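Local structure of AxyAgu115A (6NPS) at residues A[384-392]-A[901-911]; A[458-466]-A[482-490]. The protein is a family GH115 alpha-glucuronidase that probably removes glucuronic acid side groups from glucuronoxylans such as arabinoglucuronoxylan. The protein carries 3 engineered substitutions. One frame throughout, in Å; residues are numbered along the deposited sequence.

Interaction 1: residues A[384-392]-A[901-911]; sequences DDNHGNLRT and VDGPHWGIDVI
D385 and W906 carry an interdomain contact, in which the loop after strand 379-383 of the parallel-stranded, TIM-barrel-like GH115 domain meets helix 904-912 of the C-terminal domain and the residues leading into it. W906 NE1 donates to D385 OD2 at 2.8 Å and 163°. OD2 lies close to the indole plane, but the carboxylate is turned steeply against it (planes 74° apart), and NE1 meets OD2 on its anti side, tilted out of the carboxylate plane. The syn lone pair of D385 OD2 takes N389 ND2, at 3.0 Å. D385 OD1 closes an Asx turn with H387 N and also accepts from N389 N, the two amides arriving from opposite faces of the carboxylate. With CG between the backbone N and the carbonyl carbon (chi1 64°), D385 places OD1 at the loop amides and OD2 at the indole N-H. Beside this polar centre, V910 CG1 sits over the middle of the H387 ring, 4.2 Å from its centroid, and V910 CG2 lies 3.4 Å from H387 CB. V901 CG1 packs against D385 CB at 3.8 Å and over one face of the R391 guanidinium. One water joins D385 O and N386 ND2 to D902 OD2. Around the loop, H387 NE2 bonds to G416 O, N389 OD1 to K430 of helix 428-440, and R391 forms a salt bridge with E357 of helix 356-361, while D384 pairs through its backbone with Y408 of strand 405-410.

Interaction 2: residues A[458-466]-A[482-490]; sequences ELPLSFFLD and TDDYTKQWI
Y485 enters helix 458-466 as a knob into a hole formed by L459, S462, F463 and D466, in a buried helix-helix packing within the GH115 TIM-barrel-like domain. The short axes approach to 11.0 Å and cross at 115°, a spacing bridged by large aromatic side chains. Packing is tight in the middle: F463 turns its edge to the face of Y485, CD1 above the ring centre, with planes 73° apart and centroids separated by 5.1 Å. Further along, L459 CD1 presses on one face of W489, 3.6 Å from the centroid of the five-membered ring. CG of W489 stands anti to the backbone N (chi1 -174°), and its indole edge reaches helix 458-466, where NE1 makes a weak hydrogen bond to S462 OG at 3.2 Å. The flanks are looser: L459 CD2 comes only within 4.5 Å of T486 CG2. D466, partly exposed, lies on the more open side of the contact; its OD1 pairs with K209, and its OD2 also bonds a glycerol, probably from the crystallisation liquor. A leucine in place of Y485 would probably leave D466 OD2 without its phenolic donor and the edge of F463 without an aromatic face. Y485 OH donates to the anti lone pair of D466 OD2 at 2.6 Å.

In the fold
Both contacts use the GH115 domain, but differently. Interaction 2 lies within it, joining two helices close in sequence, and is buried and mainly aromatic. Interaction 1 links that domain to the C-terminal one, some 500 residues later, and is only partly buried; a polar network with a bridging water accompanies its small hydrophobic patches. Each has an aspartate facing an aromatic donor: D385 is gripped by its own loop's amides, whereas D466 stands at an edge of its interface with a lysine alongside. The centres are about 25 Å apart and the sites do not touch, yet helix 428-440 borders both, through K430 at interaction 1 and through L428 and P429 at interaction 2.

Interaction 1: residues A[384-392]-A[901-911]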
loop_
_atom_site.group_PDB
_atom_site.type_symbol
_atom_site.label_atom_id
_atom_site.label_comp_id
_atom_site.label_asym_id
_atom_site.label_seq_id
_atom_site.Cartn_x
_atom_site.Cartn_y
_atom_site.Cartn_z
ATOM N N ASP A 384 -31.489 19.615 -1.008
ATOM C CA ASP A 384 -30.770 18.508 -0.383
ATOM C C ASP A 384 -29.277 18.845 -0.302
ATOM O O ASP A 384 -28.837 19.950 -0.631
ATOM C CB ASP A 384 -31.013 17.198 -1.136
ATOM C CG ASP A 384 -30.258 17.112 -2.482
ATOM O OD1 ASP A 384 -29.664 18.113 -2.964
ATOM O OD2 ASP A 384 -30.263 15.990 -3.074
ATOM N N ASP A 385 -28.476 17.885 0.168
ATOM C CA ASP A 385 -27.065 18.130 0.375
ATOM C C ASP A 385 -26.234 17.793 -0.866
ATOM O O ASP A 385 -25.021 17.605 -0.744
ATOM C CB ASP A 385 -26.568 17.337 1.585
ATOM C CG ASP A 385 -26.668 15.812 1.391
ATOM O OD1 ASP A 385 -27.186 15.306 0.358
ATOM O OD2 ASP A 385 -26.207 15.092 2.300
ATOM N N ASN A 386 -26.870 17.678 -2.039
ATOM C CA ASN A 386 -26.259 17.418 -3.341
ATOM C C ASN A 386 -26.037 15.921 -3.482
ATOM O O ASN A 386 -25.622 15.471 -4.549
ATOM C CB ASN A 386 -24.954 18.216 -3.591
ATOM C CG ASN A 386 -25.227 19.712 -3.694
ATOM O OD1 ASN A 386 -26.055 20.122 -4.510
ATOM N ND2 ASN A 386 -24.570 20.520 -2.868
ATOM N N HIS A 387 -26.369 15.131 -2.460
ATOM C CA HIS A 387 -26.195 13.691 -2.510
ATOM C C HIS A 387 -27.472 12.947 -2.195
ATOM O O HIS A 387 -27.430 11.738 -1.973
ATOM C CB HIS A 387 -25.066 13.293 -1.579
ATOM C CG HIS A 387 -23.754 13.778 -2.097
ATOM N ND1 HIS A 387 -22.902 12.972 -2.825
ATOM C CD2 HIS A 387 -23.198 15.012 -2.079
ATOM C CE1 HIS A 387 -21.856 13.680 -3.203
ATOM N NE2 HIS A 387 -22.013 14.929 -2.773
ATOM N N GLY A 388 -28.607 13.642 -2.176
ATOM C CA GLY A 388 -29.870 12.965 -2.007
ATOM C C GLY A 388 -30.356 12.867 -0.579
ATOM O O GLY A 388 -31.344 12.152 -0.324
ATOM N N ASN A 389 -29.735 13.594 0.343
ATOM C CA ASN A 389 -30.163 13.672 1.736
ATOM C C ASN A 389 -30.690 15.078 1.974
ATOM O O ASN A 389 -29.967 16.051 1.742
ATOM C CB ASN A 389 -28.997 13.377 2.674
ATOM C CG ASN A 389 -28.290 12.101 2.301
ATOM O OD1 ASN A 389 -28.866 10.991 2.443
ATOM N ND2 ASN A 389 -27.042 12.225 1.815
ATOM N N LEU A 390 -31.942 15.192 2.413
ATOM C CA LEU A 390 -32.460 16.518 2.733
ATOM C C LEU A 390 -31.583 17.195 3.775
ATOM O O LEU A 390 -30.822 16.548 4.503
ATOM C CB LEU A 390 -33.886 16.448 3.268
ATOM C CG LEU A 390 -34.871 15.630 2.424
ATOM C CD1 LEU A 390 -36.300 15.763 2.988
ATOM C CD2 LEU A 390 -34.843 16.007 0.935
ATOM N N ARG A 391 -31.722 18.516 3.844
ATOM C CA ARG A 391 -31.138 19.332 4.895
ATOM C C ARG A 391 -32.246 19.776 5.843
ATOM O O ARG A 391 -33.077 18.954 6.248
ATOM C CB ARG A 391 -30.385 20.523 4.254
ATOM C CG ARG A 391 -29.235 20.043 3.342
ATOM C CD ARG A 391 -28.534 21.243 2.649
ATOM N NE ARG A 391 -27.895 22.070 3.653
ATOM C CZ ARG A 391 -27.321 23.244 3.414
ATOM N NH1 ARG A 391 -27.318 23.752 2.182
ATOM N NH2 ARG A 391 -26.762 23.916 4.412
ATOM N N THR A 392 -32.276 21.044 6.232
ATOM C CA THR A 392 -33.338 21.469 7.134
ATOM C C THR A 392 -34.654 21.593 6.380
ATOM O O THR A 392 -34.698 21.677 5.145
ATOM C CB THR A 392 -33.023 22.790 7.809
ATOM O OG1 THR A 392 -32.999 23.819 6.818
ATOM C CG2 THR A 392 -31.688 22.692 8.526
ATOM N N VAL A 901 -23.304 19.757 7.182
ATOM C CA VAL A 901 -23.176 19.480 5.759
ATOM C C VAL A 901 -21.960 20.217 5.199
ATOM O O VAL A 901 -21.685 21.378 5.553
ATOM C CB VAL A 901 -24.486 19.869 5.048
ATOM C CG1 VAL A 901 -24.345 19.772 3.536
ATOM C CG2 VAL A 901 -25.630 18.967 5.550
ATOM N N ASP A 902 -21.204 19.518 4.347
ATOM C CA ASP A 902 -19.944 19.897 3.731
ATOM C C ASP A 902 -18.771 19.782 4.699
ATOM O O ASP A 902 -17.648 20.105 4.303
ATOM C CB ASP A 902 -19.961 21.311 3.122
ATOM C CG ASP A 902 -20.914 21.416 1.939
ATOM O OD1 ASP A 902 -21.685 22.407 1.867
ATOM O OD2 ASP A 902 -20.903 20.491 1.088
ATOM N N GLY A 903 -18.981 19.341 5.945
ATOM C CA GLY A 903 -17.867 19.108 6.834
ATOM C C GLY A 903 -17.168 17.789 6.540
ATOM O O GLY A 903 -17.515 17.056 5.610
ATOM N N PRO A 904 -16.127 17.484 7.346
ATOM C CA PRO A 904 -15.333 16.264 7.124
ATOM C C PRO A 904 -16.103 14.978 7.356
ATOM O O PRO A 904 -16.006 14.065 6.534
ATOM C CB PRO A 904 -14.181 16.397 8.131
ATOM C CG PRO A 904 -14.622 17.491 9.110
ATOM C CD PRO A 904 -15.488 18.397 8.313
ATOM N N HIS A 905 -16.853 14.884 8.460
ATOM C CA HIS A 905 -17.594 13.652 8.745
ATOM C C HIS A 905 -18.747 13.464 7.776
ATOM O O HIS A 905 -19.049 12.328 7.364
ATOM C CB HIS A 905 -18.136 13.672 10.178
ATOM C CG HIS A 905 -17.068 13.631 11.221
ATOM N ND1 HIS A 905 -16.341 12.488 11.492
ATOM C CD2 HIS A 905 -16.599 14.587 12.060
ATOM C CE1 HIS A 905 -15.470 12.746 12.452
ATOM N NE2 HIS A 905 -15.606 14.009 12.815
ATOM N N TRP A 906 -19.467 14.561 7.476
ATOM C CA TRP A 906 -20.535 14.508 6.491
ATOM C C TRP A 906 -20.014 13.919 5.189
ATOM O O TRP A 906 -20.674 13.080 4.570
ATOM C CB TRP A 906 -21.118 15.932 6.254
ATOM C CG TRP A 906 -22.023 15.979 4.975
ATOM C CD1 TRP A 906 -23.353 15.667 4.906
ATOM C CD2 TRP A 906 -21.610 16.282 3.627
ATOM N NE1 TRP A 906 -23.798 15.775 3.602
ATOM C CE2 TRP A 906 -22.745 16.154 2.802
ATOM C CE3 TRP A 906 -20.392 16.657 3.043
ATOM C CZ2 TRP A 906 -22.699 16.364 1.411
ATOM C CZ3 TRP A 906 -20.354 16.923 1.648
ATOM C CH2 TRP A 906 -21.507 16.785 0.859
ATOM N N GLY A 907 -18.807 14.331 4.780
ATOM C CA GLY A 907 -18.282 13.905 3.494
ATOM C C GLY A 907 -17.903 12.432 3.453
ATOM O O GLY A 907 -18.163 11.752 2.454
ATOM N N ILE A 908 -17.263 11.922 4.518
ATOM C CA ILE A 908 -17.009 10.475 4.625
ATOM C C ILE A 908 -18.322 9.702 4.560
ATOM O O ILE A 908 -18.477 8.740 3.792
ATOM C CB ILE A 908 -16.278 10.147 5.937
ATOM C CG1 ILE A 908 -14.854 10.711 5.947
ATOM C CG2 ILE A 908 -16.221 8.603 6.164
ATOM C CD1 ILE A 908 -14.354 10.874 7.364
ATOM N N ASP A 909 -19.299 10.116 5.378
ATOM C CA ASP A 909 -20.528 9.328 5.504
ATOM C C ASP A 909 -21.342 9.352 4.224
ATOM O O ASP A 909 -22.011 8.371 3.900
ATOM C CB ASP A 909 -21.378 9.869 6.671
ATOM C CG ASP A 909 -20.672 9.748 8.033
ATOM O OD1 ASP A 909 -19.623 9.077 8.122
ATOM O OD2 ASP A 909 -21.170 10.334 9.024
ATOM N N VAL A 910 -21.311 10.465 3.474
ATOM C CA VAL A 910 -22.162 10.533 2.288
ATOM C C VAL A 910 -21.641 9.586 1.184
ATOM O O VAL A 910 -22.422 8.936 0.477
ATOM C CB VAL A 910 -22.280 12.038 1.875
ATOM C CG1 VAL A 910 -21.145 12.502 0.985
ATOM C CG2 VAL A 910 -23.563 12.320 1.268
ATOM N N ILE A 911 -20.325 9.436 1.073
ATOM C CA ILE A 911 -19.717 8.504 0.112
ATOM C C ILE A 911 -19.895 7.043 0.557
ATOM O O ILE A 911 -20.110 6.151 -0.273
ATOM C CB ILE A 911 -18.226 8.856 -0.060
ATOM C CG1 ILE A 911 -18.117 10.305 -0.586
ATOM C CG2 ILE A 911 -17.504 7.898 -1.029
ATOM C CD1 ILE A 911 -19.006 10.571 -1.786
HETATM O O HOH W 1 -23.244 19.643 -0.059
HETATM O O HOH W 2 -25.822 9.621 0.667
#

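Interaction 2: residues A[458-466]-A[482-490]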
loop_
_atom_site.group_PDB
_atom_site.type_symbol
_atom_site.label_atom_id
_atom_site.label_comp_id
_atom_site.label_asym_id
_atom_site.label_seq_id
_atom_site.Cartn_x
_atom_site.Cartn_y
_atom_site.Cartn_z
ATOM N N GLU A 458 -34.412 7.575 -16.354
ATOM C CA GLU A 458 -35.837 7.559 -16.683
ATOM C C GLU A 458 -36.676 6.913 -15.582
ATOM O O GLU A 458 -37.763 7.399 -15.281
ATOM C CB GLU A 458 -36.081 6.846 -18.016
ATOM C CG GLU A 458 -35.462 7.533 -19.236
ATOM C CD GLU A 458 -33.993 7.135 -19.472
ATOM O OE1 GLU A 458 -33.448 6.314 -18.691
ATOM O OE2 GLU A 458 -33.384 7.653 -20.440
ATOM N N LEU A 459 -36.203 5.817 -14.956
ATOM C CA LEU A 459 -37.017 5.224 -13.888
ATOM C C LEU A 459 -37.144 6.153 -12.680
ATOM O O LEU A 459 -38.277 6.429 -12.254
ATOM C CB LEU A 459 -36.441 3.858 -13.475
ATOM C CG LEU A 459 -37.065 3.242 -12.217
ATOM C CD1 LEU A 459 -38.482 2.813 -12.560
ATOM C CD2 LEU A 459 -36.284 2.034 -11.712
ATOM N N PRO A 460 -36.061 6.675 -12.087
ATOM C CA PRO A 460 -36.255 7.549 -10.916
ATOM C C PRO A 460 -36.894 8.901 -11.263
ATOM O O PRO A 460 -37.601 9.459 -10.412
ATOM C CB PRO A 460 -34.841 7.699 -10.344
ATOM C CG PRO A 460 -33.933 7.437 -11.466
ATOM C CD PRO A 460 -34.647 6.423 -12.363
ATOM N N LEU A 461 -36.709 9.410 -12.482
ATOM C CA LEU A 461 -37.419 10.626 -12.888
ATOM C C LEU A 461 -38.918 10.368 -13.017
ATOM O O LEU A 461 -39.741 11.190 -12.604
ATOM C CB LEU A 461 -36.834 11.167 -14.210
ATOM C CG LEU A 461 -37.582 12.407 -14.789
ATOM C CD1 LEU A 461 -37.516 13.553 -13.778
ATOM C CD2 LEU A 461 -37.013 12.821 -16.163
ATOM N N SER A 462 -39.299 9.238 -13.618
ATOM C CA SER A 462 -40.714 8.891 -13.707
ATOM C C SER A 462 -41.321 8.814 -12.303
ATOM O O SER A 462 -42.415 9.334 -12.051
ATOM C CB SER A 462 -40.876 7.554 -14.461
ATOM O OG SER A 462 -40.496 7.610 -15.837
ATOM N N PHE A 463 -40.598 8.174 -11.372
ATOM C CA PHE A 463 -41.084 8.018 -10.009
ATOM C C PHE A 463 -41.238 9.370 -9.315
ATOM O O PHE A 463 -42.246 9.634 -8.649
ATOM C CB PHE A 463 -40.122 7.105 -9.215
ATOM C CG PHE A 463 -40.558 6.944 -7.778
ATOM C CD1 PHE A 463 -41.731 6.285 -7.496
ATOM C CD2 PHE A 463 -39.840 7.533 -6.737
ATOM C CE1 PHE A 463 -42.209 6.185 -6.193
ATOM C CE2 PHE A 463 -40.297 7.417 -5.410
ATOM C CZ PHE A 463 -41.487 6.742 -5.153
ATOM N N PHE A 464 -40.202 10.212 -9.412
ATOM C CA PHE A 464 -40.182 11.519 -8.766
ATOM C C PHE A 464 -41.369 12.364 -9.223
ATOM O O PHE A 464 -42.105 12.930 -8.397
ATOM C CB PHE A 464 -38.854 12.206 -9.107
ATOM C CG PHE A 464 -38.634 13.551 -8.418
ATOM C CD1 PHE A 464 -38.956 14.724 -9.072
ATOM C CD2 PHE A 464 -38.020 13.616 -7.177
ATOM C CE1 PHE A 464 -38.744 15.988 -8.469
ATOM C CE2 PHE A 464 -37.804 14.843 -6.542
ATOM C CZ PHE A 464 -38.152 16.050 -7.210
ATOM N N LEU A 465 -41.626 12.379 -10.532
ATOM C CA LEU A 465 -42.738 13.157 -11.070
ATOM C C LEU A 465 -44.100 12.470 -10.874
ATOM O O LEU A 465 -45.136 13.160 -10.834
ATOM C CB LEU A 465 -42.473 13.449 -12.557
ATOM C CG LEU A 465 -41.275 14.408 -12.772
ATOM C CD1 LEU A 465 -41.009 14.661 -14.235
ATOM C CD2 LEU A 465 -41.500 15.752 -12.065
ATOM N N ASP A 466 -44.137 11.138 -10.734
ATOM C CA ASP A 466 -45.413 10.487 -10.425
ATOM C C ASP A 466 -45.780 10.735 -8.979
ATOM O O ASP A 466 -46.951 10.930 -8.651
ATOM C CB ASP A 466 -45.330 8.971 -10.678
ATOM C CG ASP A 466 -45.867 8.568 -12.045
ATOM O OD1 ASP A 466 -46.891 9.149 -12.461
ATOM O OD2 ASP A 466 -45.259 7.672 -12.705
ATOM N N THR A 482 -42.631 1.017 -3.674
ATOM C CA THR A 482 -41.758 1.339 -4.800
ATOM C C THR A 482 -41.452 0.092 -5.627
ATOM O O THR A 482 -41.192 0.208 -6.826
ATOM C CB THR A 482 -40.455 2.047 -4.344
ATOM O OG1 THR A 482 -39.725 1.220 -3.446
ATOM C CG2 THR A 482 -40.760 3.397 -3.625
ATOM N N ASP A 483 -41.490 -1.098 -5.022
ATOM C CA ASP A 483 -41.418 -2.319 -5.822
ATOM C C ASP A 483 -42.607 -2.422 -6.767
ATOM O O ASP A 483 -42.447 -2.783 -7.938
ATOM C CB ASP A 483 -41.379 -3.565 -4.931
ATOM C CG ASP A 483 -40.018 -3.798 -4.294
ATOM O OD1 ASP A 483 -39.073 -3.006 -4.545
ATOM O OD2 ASP A 483 -39.900 -4.787 -3.527
ATOM N N ASP A 484 -43.819 -2.209 -6.249
ATOM C CA ASP A 484 -44.999 -2.137 -7.114
ATOM C C ASP A 484 -44.863 -1.048 -8.179
ATOM O O ASP A 484 -45.260 -1.254 -9.335
ATOM C CB ASP A 484 -46.255 -1.901 -6.279
ATOM C CG ASP A 484 -46.687 -3.151 -5.523
ATOM O OD1 ASP A 484 -46.139 -4.250 -5.793
ATOM O OD2 ASP A 484 -47.569 -3.032 -4.649
ATOM N N TYR A 485 -44.321 0.123 -7.816
ATOM C CA TYR A 485 -44.110 1.158 -8.834
ATOM C C TYR A 485 -43.193 0.634 -9.933
ATOM O O TYR A 485 -43.476 0.785 -11.129
ATOM C CB TYR A 485 -43.484 2.434 -8.246
ATOM C CG TYR A 485 -43.366 3.493 -9.345
ATOM C CD1 TYR A 485 -44.412 4.348 -9.599
ATOM C CD2 TYR A 485 -42.216 3.578 -10.163
ATOM C CE1 TYR A 485 -44.346 5.313 -10.638
ATOM C CE2 TYR A 485 -42.131 4.504 -11.186
ATOM C CZ TYR A 485 -43.194 5.371 -11.417
ATOM O OH TYR A 485 -43.114 6.292 -12.423
ATOM N N THR A 486 -42.088 -0.009 -9.533
ATOM C CA THR A 486 -41.126 -0.502 -10.514
ATOM C C THR A 486 -41.796 -1.488 -11.445
ATOM O O THR A 486 -41.659 -1.398 -12.673
ATOM C CB THR A 486 -39.927 -1.126 -9.789
ATOM O OG1 THR A 486 -39.409 -0.157 -8.877
ATOM C CG2 THR A 486 -38.784 -1.539 -10.743
ATOM N N LYS A 487 -42.591 -2.408 -10.880
ATOM C CA LYS A 487 -43.224 -3.410 -11.720
ATOM C C LYS A 487 -44.216 -2.770 -12.664
ATOM O O LYS A 487 -44.339 -3.192 -13.815
ATOM C CB LYS A 487 -43.910 -4.471 -10.859
ATOM C CG LYS A 487 -42.891 -5.254 -10.032
ATOM C CD LYS A 487 -43.617 -6.343 -9.215
ATOM C CE LYS A 487 -42.642 -7.456 -8.834
ATOM N NZ LYS A 487 -42.227 -7.434 -7.411
ATOM N N GLN A 488 -44.969 -1.778 -12.185
ATOM C CA GLN A 488 -45.862 -1.059 -13.089
ATOM C C GLN A 488 -45.083 -0.306 -14.162
ATOM O O GLN A 488 -45.547 -0.180 -15.318
ATOM C CB GLN A 488 -46.756 -0.089 -12.294
ATOM C CG GLN A 488 -47.857 -0.873 -11.575
ATOM C CD GLN A 488 -48.749 -0.032 -10.670
ATOM O OE1 GLN A 488 -49.181 1.066 -11.032
ATOM N NE2 GLN A 488 -49.048 -0.568 -9.489
ATOM N N TRP A 489 -43.919 0.224 -13.805
ATOM C CA TRP A 489 -43.119 0.924 -14.800
ATOM C C TRP A 489 -42.590 -0.058 -15.850
ATOM O O TRP A 489 -42.563 0.264 -17.040
ATOM C CB TRP A 489 -41.980 1.659 -14.095
ATOM C CG TRP A 489 -41.138 2.550 -14.946
ATOM C CD1 TRP A 489 -41.338 3.908 -15.196
ATOM C CD2 TRP A 489 -39.907 2.194 -15.598
ATOM N NE1 TRP A 489 -40.311 4.386 -15.985
ATOM C CE2 TRP A 489 -39.425 3.363 -16.245
ATOM C CE3 TRP A 489 -39.161 0.994 -15.696
ATOM C CZ2 TRP A 489 -38.238 3.367 -16.994
ATOM C CZ3 TRP A 489 -38.005 0.989 -16.451
ATOM C CH2 TRP A 489 -37.542 2.172 -17.090
ATOM N N ILE A 490 -42.178 -1.259 -15.425
ATOM C CA ILE A 490 -41.739 -2.291 -16.377
ATOM C C ILE A 490 -42.872 -2.675 -17.329
ATOM O O ILE A 490 -42.670 -2.809 -18.541
ATOM C CB ILE A 490 -41.203 -3.510 -15.607
ATOM C CG1 ILE A 490 -39.892 -3.130 -14.953
ATOM C CG2 ILE A 490 -41.047 -4.753 -16.543
ATOM C CD1 ILE A 490 -39.517 -4.049 -13.783
#